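Local coordinates for variant surface glycoprotein MITat 1.13 (Trypanosoma brucei, PDB 6Z8H) that probably forms the dense coat on the parasite surface whose antigenic variation lets the trypanosome evade the host immune response, at residues 60-65 / 92-97; 88-93 / 288-293; 106-111 / 268-273. One frame throughout, in Å; residues are numbered along the deposited sequence.

Contact 1: 60-65 / 92-97; sequences RENSEA and ADILDI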
loop_
_atom_site.group_PDB
_atom_site.type_symbol
_atom_site.label_atom_id
_atom_site.label_comp_id
_atom_site.label_asym_id
_atom_site.label_seq_id
_atom_site.Cartn_x
_atom_site.Cartn_y
_atom_site.Cartn_z
ATOM N N ARG A 60 3.191 16.061 -8.411
ATOM C CA ARG A 60 2.061 16.986 -8.457
ATOM C C ARG A 60 2.544 18.405 -8.691
ATOM O O ARG A 60 1.979 19.128 -9.516
ATOM C CB ARG A 60 1.229 16.907 -7.173
ATOM C CG ARG A 60 0.174 17.996 -7.042
ATOM C CD ARG A 60 -0.588 17.958 -5.720
ATOM N NE ARG A 60 0.173 18.542 -4.619
ATOM C CZ ARG A 60 0.581 17.872 -3.546
ATOM N NH1 ARG A 60 0.289 16.583 -3.393
ATOM N NH2 ARG A 60 1.269 18.496 -2.600
ATOM N N GLU A 61 3.601 18.806 -7.985
ATOM C CA GLU A 61 4.153 20.141 -8.147
ATOM C C GLU A 61 4.774 20.316 -9.521
ATOM O O GLU A 61 4.633 21.378 -10.123
ATOM C CB GLU A 61 5.204 20.442 -7.075
ATOM C CG GLU A 61 4.649 20.605 -5.681
ATOM C CD GLU A 61 5.703 21.012 -4.676
ATOM O OE1 GLU A 61 6.847 21.316 -5.068
ATOM O OE2 GLU A 61 5.379 21.006 -3.484
ATOM N N ASN A 62 5.459 19.292 -10.038
ATOM C CA ASN A 62 6.064 19.391 -11.361
ATOM C C ASN A 62 4.995 19.453 -12.457
ATOM O O ASN A 62 5.143 20.209 -13.427
ATOM C CB ASN A 62 7.019 18.222 -11.610
ATOM C CG ASN A 62 8.354 18.375 -10.892
ATOM O OD1 ASN A 62 8.791 19.486 -10.606
ATOM N ND2 ASN A 62 9.002 17.235 -10.573
ATOM N N SER A 63 3.919 18.673 -12.343
ATOM C CA SER A 63 2.851 18.779 -13.327
ATOM C C SER A 63 2.255 20.174 -13.331
ATOM O O SER A 63 2.043 20.752 -14.413
ATOM C CB SER A 63 1.745 17.784 -13.004
ATOM O OG SER A 63 2.165 16.461 -13.226
ATOM N N GLU A 64 2.019 20.753 -12.146
ATOM C CA GLU A 64 1.490 22.113 -12.066
ATOM C C GLU A 64 2.476 23.123 -12.648
ATOM O O GLU A 64 2.089 24.037 -13.391
ATOM C CB GLU A 64 1.197 22.486 -10.616
ATOM C CG GLU A 64 0.635 23.873 -10.421
ATOM C CD GLU A 64 0.217 24.155 -8.992
ATOM O OE1 GLU A 64 -0.780 23.560 -8.532
ATOM O OE2 GLU A 64 0.898 24.962 -8.321
ATOM N N ALA A 65 3.763 22.965 -12.343
ATOM C CA ALA A 65 4.747 23.912 -12.841
ATOM C C ALA A 65 4.798 23.881 -14.356
ATOM O O ALA A 65 4.898 24.935 -14.998
ATOM C CB ALA A 65 6.122 23.596 -12.262
ATOM N N ALA A 92 9.915 19.680 -19.316
ATOM C CA ALA A 92 9.326 18.435 -19.811
ATOM C C ALA A 92 10.218 17.231 -19.500
ATOM O O ALA A 92 9.717 16.143 -19.201
ATOM C CB ALA A 92 9.050 18.572 -21.314
ATOM N N ASP A 93 11.533 17.404 -19.626
ATOM C CA ASP A 93 12.481 16.354 -19.270
ATOM C C ASP A 93 12.340 15.993 -17.794
ATOM O O ASP A 93 12.241 14.810 -17.440
ATOM C CB ASP A 93 13.901 16.828 -19.560
ATOM C CG ASP A 93 14.278 16.679 -20.995
ATOM O OD1 ASP A 93 13.611 15.907 -21.708
ATOM O OD2 ASP A 93 15.267 17.331 -21.398
ATOM N N ILE A 94 12.333 17.002 -16.920
ATOM C CA ILE A 94 12.210 16.750 -15.485
ATOM C C ILE A 94 10.919 16.001 -15.168
ATOM O O ILE A 94 10.912 15.013 -14.425
ATOM C CB ILE A 94 12.314 18.072 -14.708
ATOM C CG1 ILE A 94 13.746 18.629 -14.808
ATOM C CG2 ILE A 94 11.946 17.805 -13.226
ATOM C CD1 ILE A 94 13.854 20.093 -14.423
ATOM N N LEU A 95 9.808 16.444 -15.748
ATOM C CA LEU A 95 8.519 15.846 -15.424
ATOM C C LEU A 95 8.449 14.421 -15.943
ATOM O O LEU A 95 7.926 13.529 -15.270
ATOM C CB LEU A 95 7.409 16.706 -16.034
ATOM C CG LEU A 95 5.969 16.268 -15.854
ATOM C CD1 LEU A 95 5.695 15.977 -14.392
ATOM C CD2 LEU A 95 5.015 17.316 -16.435
ATOM N N ASP A 96 8.917 14.180 -17.160
ATOM C CA ASP A 96 8.858 12.836 -17.719
ATOM C C ASP A 96 9.696 11.864 -16.890
ATOM O O ASP A 96 9.260 10.745 -16.600
ATOM C CB ASP A 96 9.283 12.849 -19.191
ATOM C CG ASP A 96 8.865 11.593 -19.916
ATOM O OD1 ASP A 96 7.645 11.380 -20.089
ATOM O OD2 ASP A 96 9.740 10.836 -20.358
ATOM N N ILE A 97 10.911 12.272 -16.521
ATOM C CA ILE A 97 11.776 11.400 -15.726
ATOM C C ILE A 97 11.146 11.148 -14.359
ATOM O O ILE A 97 11.131 10.013 -13.851
ATOM C CB ILE A 97 13.194 11.999 -15.614
ATOM C CG1 ILE A 97 13.945 11.852 -16.932
ATOM C CG2 ILE A 97 13.941 11.305 -14.437
ATOM C CD1 ILE A 97 15.044 12.863 -17.107
#

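Contact 2: 88-93 / 288-293; sequences LGAAAD and NAVRAN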
loop_
_atom_site.group_PDB
_atom_site.type_symbol
_atom_site.label_atom_id
_atom_site.label_comp_id
_atom_site.label_asym_id
_atom_site.label_seq_id
_atom_site.Cartn_x
_atom_site.Cartn_y
_atom_site.Cartn_z
ATOM N N LEU A 88 11.093 25.333 -20.997
ATOM C CA LEU A 88 10.032 24.393 -21.352
ATOM C C LEU A 88 10.544 22.984 -21.635
ATOM O O LEU A 88 10.002 22.013 -21.110
ATOM C CB LEU A 88 9.273 24.909 -22.572
ATOM C CG LEU A 88 8.255 26.010 -22.299
ATOM C CD1 LEU A 88 7.819 26.699 -23.603
ATOM C CD2 LEU A 88 7.034 25.485 -21.656
ATOM N N GLY A 89 11.558 22.838 -22.470
ATOM C CA GLY A 89 12.070 21.520 -22.804
ATOM C C GLY A 89 12.686 20.851 -21.588
ATOM O O GLY A 89 12.451 19.670 -21.315
ATOM N N ALA A 90 13.436 21.624 -20.814
ATOM C CA ALA A 90 14.061 21.109 -19.605
ATOM C C ALA A 90 12.998 20.672 -18.603
ATOM O O ALA A 90 13.156 19.653 -17.907
ATOM C CB ALA A 90 15.003 22.184 -19.028
ATOM N N ALA A 91 11.950 21.474 -18.447
ATOM C CA ALA A 91 10.852 21.101 -17.550
ATOM C C ALA A 91 10.146 19.832 -18.021
ATOM O O ALA A 91 9.764 18.985 -17.205
ATOM C CB ALA A 91 9.891 22.276 -17.370
ATOM N N ALA A 92 9.915 19.680 -19.316
ATOM C CA ALA A 92 9.326 18.435 -19.811
ATOM C C ALA A 92 10.218 17.231 -19.500
ATOM O O ALA A 92 9.717 16.143 -19.201
ATOM C CB ALA A 92 9.050 18.572 -21.314
ATOM N N ASP A 93 11.533 17.404 -19.626
ATOM C CA ASP A 93 12.481 16.354 -19.270
ATOM C C ASP A 93 12.340 15.993 -17.794
ATOM O O ASP A 93 12.241 14.810 -17.440
ATOM C CB ASP A 93 13.901 16.828 -19.560
ATOM C CG ASP A 93 14.278 16.679 -20.995
ATOM O OD1 ASP A 93 13.611 15.907 -21.708
ATOM O OD2 ASP A 93 15.267 17.331 -21.398
ATOM N N ASN A 288 18.852 24.565 -10.289
ATOM C CA ASN A 288 19.927 23.616 -10.557
ATOM C C ASN A 288 19.452 22.416 -11.366
ATOM O O ASN A 288 20.259 21.781 -12.053
ATOM C CB ASN A 288 20.551 23.135 -9.247
ATOM C CG ASN A 288 21.348 24.224 -8.541
ATOM O OD1 ASN A 288 21.937 25.115 -9.174
ATOM N ND2 ASN A 288 21.370 24.156 -7.220
ATOM N N ALA A 289 18.160 22.095 -11.314
ATOM C CA ALA A 289 17.658 21.001 -12.129
ATOM C C ALA A 289 17.500 21.420 -13.583
ATOM O O ALA A 289 17.614 20.582 -14.483
ATOM C CB ALA A 289 16.296 20.545 -11.608
ATOM N N VAL A 290 17.225 22.697 -13.832
ATOM C CA VAL A 290 17.052 23.216 -15.188
ATOM C C VAL A 290 18.378 23.624 -15.811
ATOM O O VAL A 290 18.629 23.333 -16.986
ATOM C CB VAL A 290 16.074 24.405 -15.135
ATOM C CG1 VAL A 290 16.059 25.106 -16.429
ATOM C CG2 VAL A 290 14.690 23.932 -14.746
ATOM N N ARG A 291 19.225 24.307 -15.047
ATOM C CA ARG A 291 20.465 24.983 -15.517
ATOM C C ARG A 291 21.425 23.979 -16.152
ATOM O O ARG A 291 22.286 24.419 -16.941
ATOM C CB ARG A 291 21.133 25.736 -14.361
ATOM C CG ARG A 291 22.535 25.258 -14.007
ATOM C CD ARG A 291 23.000 25.798 -12.667
ATOM N NE ARG A 291 23.263 27.229 -12.700
ATOM C CZ ARG A 291 24.325 27.786 -13.275
ATOM N NH1 ARG A 291 25.227 27.028 -13.873
ATOM N NH2 ARG A 291 24.477 29.097 -13.250
ATOM N N ALA A 292 21.296 22.692 -15.830
ATOM C CA ALA A 292 22.211 21.691 -16.362
ATOM C C ALA A 292 21.753 21.137 -17.701
ATOM O O ALA A 292 22.567 20.550 -18.424
ATOM C CB ALA A 292 22.387 20.550 -15.358
ATOM N N ASN A 293 20.503 21.365 -18.070
ATOM C CA ASN A 293 19.949 20.718 -19.239
ATOM C C ASN A 293 20.472 21.374 -20.511
ATOM O O ASN A 293 20.364 22.599 -20.668
ATOM C CB ASN A 293 18.432 20.758 -19.203
ATOM C CG ASN A 293 17.822 19.771 -20.160
ATOM O OD1 ASN A 293 18.163 19.726 -21.348
ATOM N ND2 ASN A 293 16.904 18.994 -19.665
HETATM O O HOH W 1 16.284 19.093 -16.952
#

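Contact 3: 106-111 / 268-273; sequences RPLVQA and LKAIRS. With SO4 (sulfate ion), chain G.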
loop_
_atom_site.group_PDB
_atom_site.type_symbol
_atom_site.label_atom_id
_atom_site.label_comp_id
_atom_site.label_asym_id
_atom_site.label_seq_id
_atom_site.Cartn_x
_atom_site.Cartn_y
_atom_site.Cartn_z
ATOM N N ARG A 106 6.675 2.177 -8.114
ATOM C CA ARG A 106 5.341 1.897 -7.593
ATOM C C ARG A 106 5.185 0.414 -7.266
ATOM O O ARG A 106 4.851 0.091 -6.113
ATOM C CB ARG A 106 4.262 2.423 -8.555
ATOM C CG ARG A 106 2.839 2.062 -8.127
ATOM C CD ARG A 106 1.795 2.735 -9.032
ATOM N NE ARG A 106 1.751 4.188 -8.827
ATOM C CZ ARG A 106 2.035 5.114 -9.740
ATOM N NH1 ARG A 106 2.362 4.767 -10.989
ATOM N NH2 ARG A 106 1.966 6.412 -9.410
ATOM N N PRO A 107 5.405 -0.522 -8.201
ATOM C CA PRO A 107 5.148 -1.939 -7.853
ATOM C C PRO A 107 6.122 -2.497 -6.819
ATOM O O PRO A 107 5.779 -3.436 -6.090
ATOM C CB PRO A 107 5.270 -2.674 -9.195
ATOM C CG PRO A 107 6.119 -1.743 -10.061
ATOM C CD PRO A 107 5.738 -0.351 -9.634
ATOM N N LEU A 108 7.346 -1.975 -6.759
ATOM C CA LEU A 108 8.298 -2.427 -5.745
ATOM C C LEU A 108 7.876 -1.959 -4.358
ATOM O O LEU A 108 7.941 -2.726 -3.393
ATOM C CB LEU A 108 9.682 -1.891 -6.111
ATOM C CG LEU A 108 10.209 -2.356 -7.468
ATOM C CD1 LEU A 108 11.464 -1.574 -7.849
ATOM C CD2 LEU A 108 10.497 -3.838 -7.479
ATOM N N VAL A 109 7.409 -0.721 -4.235
ATOM C CA VAL A 109 6.937 -0.208 -2.958
ATOM C C VAL A 109 5.679 -0.939 -2.536
ATOM O O VAL A 109 5.552 -1.345 -1.372
ATOM C CB VAL A 109 6.722 1.309 -3.040
ATOM C CG1 VAL A 109 6.022 1.841 -1.797
ATOM C CG2 VAL A 109 8.037 2.017 -3.269
ATOM N N GLN A 110 4.785 -1.213 -3.482
ATOM C CA GLN A 110 3.568 -1.949 -3.166
ATOM C C GLN A 110 3.901 -3.345 -2.668
ATOM O O GLN A 110 3.303 -3.814 -1.693
ATOM C CB GLN A 110 2.657 -2.036 -4.387
ATOM C CG GLN A 110 1.945 -0.728 -4.778
ATOM C CD GLN A 110 1.325 -0.768 -6.157
ATOM O OE1 GLN A 110 1.673 -1.614 -6.999
ATOM N NE2 GLN A 110 0.409 0.159 -6.409
ATOM N N ALA A 111 4.854 -4.033 -3.317
ATOM C CA ALA A 111 5.213 -5.384 -2.890
ATOM C C ALA A 111 5.805 -5.383 -1.488
ATOM O O ALA A 111 5.543 -6.304 -0.697
ATOM C CB ALA A 111 6.182 -5.988 -3.907
ATOM N N LEU A 268 12.359 -5.027 0.578
ATOM C CA LEU A 268 13.056 -3.759 0.755
ATOM C C LEU A 268 14.336 -3.714 -0.076
ATOM O O LEU A 268 14.611 -2.714 -0.753
ATOM C CB LEU A 268 13.362 -3.544 2.236
ATOM C CG LEU A 268 12.128 -3.463 3.146
ATOM C CD1 LEU A 268 12.553 -3.222 4.577
ATOM C CD2 LEU A 268 11.178 -2.355 2.647
ATOM N N LYS A 269 15.102 -4.807 -0.101
ATOM C CA LYS A 269 16.306 -4.838 -0.927
ATOM C C LYS A 269 15.956 -4.658 -2.405
ATOM O O LYS A 269 16.704 -4.014 -3.155
ATOM C CB LYS A 269 17.075 -6.139 -0.729
ATOM C CG LYS A 269 18.370 -6.163 -1.488
ATOM C CD LYS A 269 19.253 -7.322 -1.084
ATOM C CE LYS A 269 20.638 -7.193 -1.695
ATOM N NZ LYS A 269 21.479 -8.398 -1.460
ATOM N N ALA A 270 14.814 -5.201 -2.845
ATOM C CA ALA A 270 14.426 -5.052 -4.249
ATOM C C ALA A 270 14.268 -3.592 -4.651
ATOM O O ALA A 270 14.555 -3.220 -5.799
ATOM C CB ALA A 270 13.122 -5.802 -4.523
ATOM N N ILE A 271 13.803 -2.754 -3.726
ATOM C CA ILE A 271 13.665 -1.341 -4.026
ATOM C C ILE A 271 15.041 -0.733 -4.226
ATOM O O ILE A 271 15.287 -0.010 -5.196
ATOM C CB ILE A 271 12.889 -0.607 -2.920
ATOM C CG1 ILE A 271 11.473 -1.154 -2.764
ATOM C CG2 ILE A 271 12.845 0.905 -3.224
ATOM C CD1 ILE A 271 10.756 -0.591 -1.558
ATOM N N ARG A 272 15.972 -1.042 -3.324
ATOM C CA ARG A 272 17.325 -0.501 -3.422
ATOM C C ARG A 272 18.036 -1.009 -4.671
ATOM O O ARG A 272 18.713 -0.242 -5.366
ATOM C CB ARG A 272 18.112 -0.865 -2.158
ATOM C CG ARG A 272 17.426 -0.440 -0.872
ATOM C CD ARG A 272 18.399 -0.439 0.304
ATOM N NE ARG A 272 18.996 -1.750 0.473
ATOM C CZ ARG A 272 18.477 -2.723 1.212
ATOM N NH1 ARG A 272 17.331 -2.553 1.863
ATOM N NH2 ARG A 272 19.103 -3.888 1.285
ATOM N N SER A 273 17.854 -2.283 -5.008
ATOM C CA SER A 273 18.554 -2.841 -6.162
ATOM C C SER A 273 18.098 -2.187 -7.455
ATOM O O SER A 273 18.888 -2.051 -8.398
ATOM C CB SER A 273 18.314 -4.348 -6.239
ATOM O OG SER A 273 18.966 -5.001 -5.169
HETATM S S SO4 G . 0.448 5.245 -5.415
HETATM O O1 SO4 G . 0.127 4.378 -6.517
HETATM O O2 SO4 G . 1.256 6.338 -5.886
HETATM O O3 SO4 G . 1.176 4.505 -4.420
HETATM O O4 SO4 G . -0.766 5.758 -4.840
#

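Contact 1: 60-65 / 92-97
Leu95 pushes its isobutyl group against the turn that carries Asn62 and Ser63, and most of the contact is made there. Its CD1 lies 3.7 Å from Ser63 OG, and the same Leu95 CD1 is 3.8 Å from Asn62 CB, so one methyl settles against two consecutive side chains. The second methyl meets backbone: Leu95 CD2 is 4.1 Å from Ser63 CA. With CG trans to the backbone N (chi1 179°), the branched end of Leu95 reaches nearer the partner helix than its CB direction alone would bring it. Beside Leu95, Asn62 ND2 comes to 4.0 Å from Ile94 CG2, the two side chains crossing at about a right angle. That touch is van der Waals, since Ile94 CG2 is a methyl; the polar ends of the amide are satisfied elsewhere: OD1 accepts from Ile284 N and ND2 donates to Ser282 O, which ties helix 34-75 to the chain near 282-284. Ser63 OG is likewise held by Arg99 NH2, one turn beyond Leu95. All four touching residues are buried. The far flank differs: the CB atoms of Arg60 and Glu64 are directed away from the partner helix, Arg60 and Glu61 are exposed, and none of the three touches segment 92-97. On the second helix Ile97 is exposed, while Ala92, Asp93 and Asp96 lie against Pro369 of the second subunit. The axes of segments 60-65 and 92-97 pass 9.7 Å apart, their N-to-C directions 149° from each other, the geometry of an antiparallel helical hairpin, joining helices 34-75 and 78-129, the long paired helices characteristic of the VSG N-terminal domain.

Contact 2: 88-93 / 288-293
Asn293 reaches Ala90 with its first side-chain carbon: Asn293 CB rests 3.7 Å from Ala90 CB, an apolar touch at the base of a side chain whose end is polar. With CG on the far side of CB from its own backbone N (chi1 -163°), the side chain extends across the helix surface. The next atom, Asn293 CG, is still over the same methyl, 3.9 Å from Ala90 CB. There the amide divides its duties. OD1 turns to the backbone just ahead of it and accepts from Lys295 N, so Asn293 serves as the N-cap of helix 294-304. ND2 faces the other segment, lying 3.5 Å from Ala90 CA, and donates to Asp93 OD2 at 2.9 Å. This bond is nearly straight, 168° at the hydrogen, and the acceptor sits close to the amide plane. It uses the anti lone pair of OD2, with carboxylate and amide planes only 8° from parallel. The same Asn293 ND2 also donates to a water 2.8 Å away; that water gives a hydrogen to Ala289 O at 3.2 Å, and only weakly to Ala90 O. Away from the amide, Val290 CG1 meets Ala90 CB at 4.1 Å, so the alanine methyl touches both an aliphatic branch and the asparagine stem, which approach it from directions roughly at right angles. Asp93 OD2 has a second partner in a salt bridge to Lys295 NZ. With OD1 accepting and ND2 donating twice, the rotation of the amide is fixed. The amide dipole and the lysine charge would together be expected to stabilise the carboxylate as an anion, and one short polar network thereby fastens the start of helix 294-304 to helix 78-129.

Contact 3: 106-111 / 268-273
Leu108 and Ile271 form the first shell: Leu108 CB packs 3.9 Å from Ile271 CG1, at the closest pairing of the two backbones. Ile271 then runs past Leu108 toward the next residue. Its CD1 is 4.1 Å from Val109 CG2, and the two branched side chains meet at a slant. Ile271 CG1 stands beside its backbone N (chi1 -61°), which sends the longer branch to the opposing helix. At the margin, Leu108 CD2 approaches Ala270 CB at 4.4 Å. The second shell includes Tyr48 and Ala112, both against Ile271, while Ala274 and Ala276 press on Leu108. Further out, Arg106 takes no part in this apolar seam; its NE donates to sulfate O1 at 2.8 Å, with the ion at the edge of the guanidinium; the bond is bent, 144° at the hydrogen. Tyr52 OH of both subunits and Arg106 NE of the second subunit also bind this sulfate, so an ion probably taken from the crystallisation liquor bridges the dimer. The segment axes lie 8.9 Å apart and are 162° from parallel. Helix 260-273 thus packs antiparallel on helix 78-129, with helix 34-75 alongside, where Tyr48 touches Ile271 and Leu268.

In the fold
All three contacts draw on helix 78-129. Contacts 1 and 2 overlap there, sharing Ala92 and Asp93, with centres 10 Å apart. Ile94 joins them directly: its CD1 lies 3.8 Å from Ala289 CB and 3.9 Å from Val290 CG2. The Cys98-Cys280 disulfide also ties helix 78-129 covalently to the chain between helices 260-273 and 287-291. Contact 3 is remote, its centre 23 Å from that of contact 1 and 28 Å from that of contact 2. It lies nearer the glycans, the Ala270 side chain being about 13 Å from a bound N-acetylglucosamine. The second subunit packs on contacts 1 and 2; at contact 3 it is reached through Arg106 and the shared sulfate.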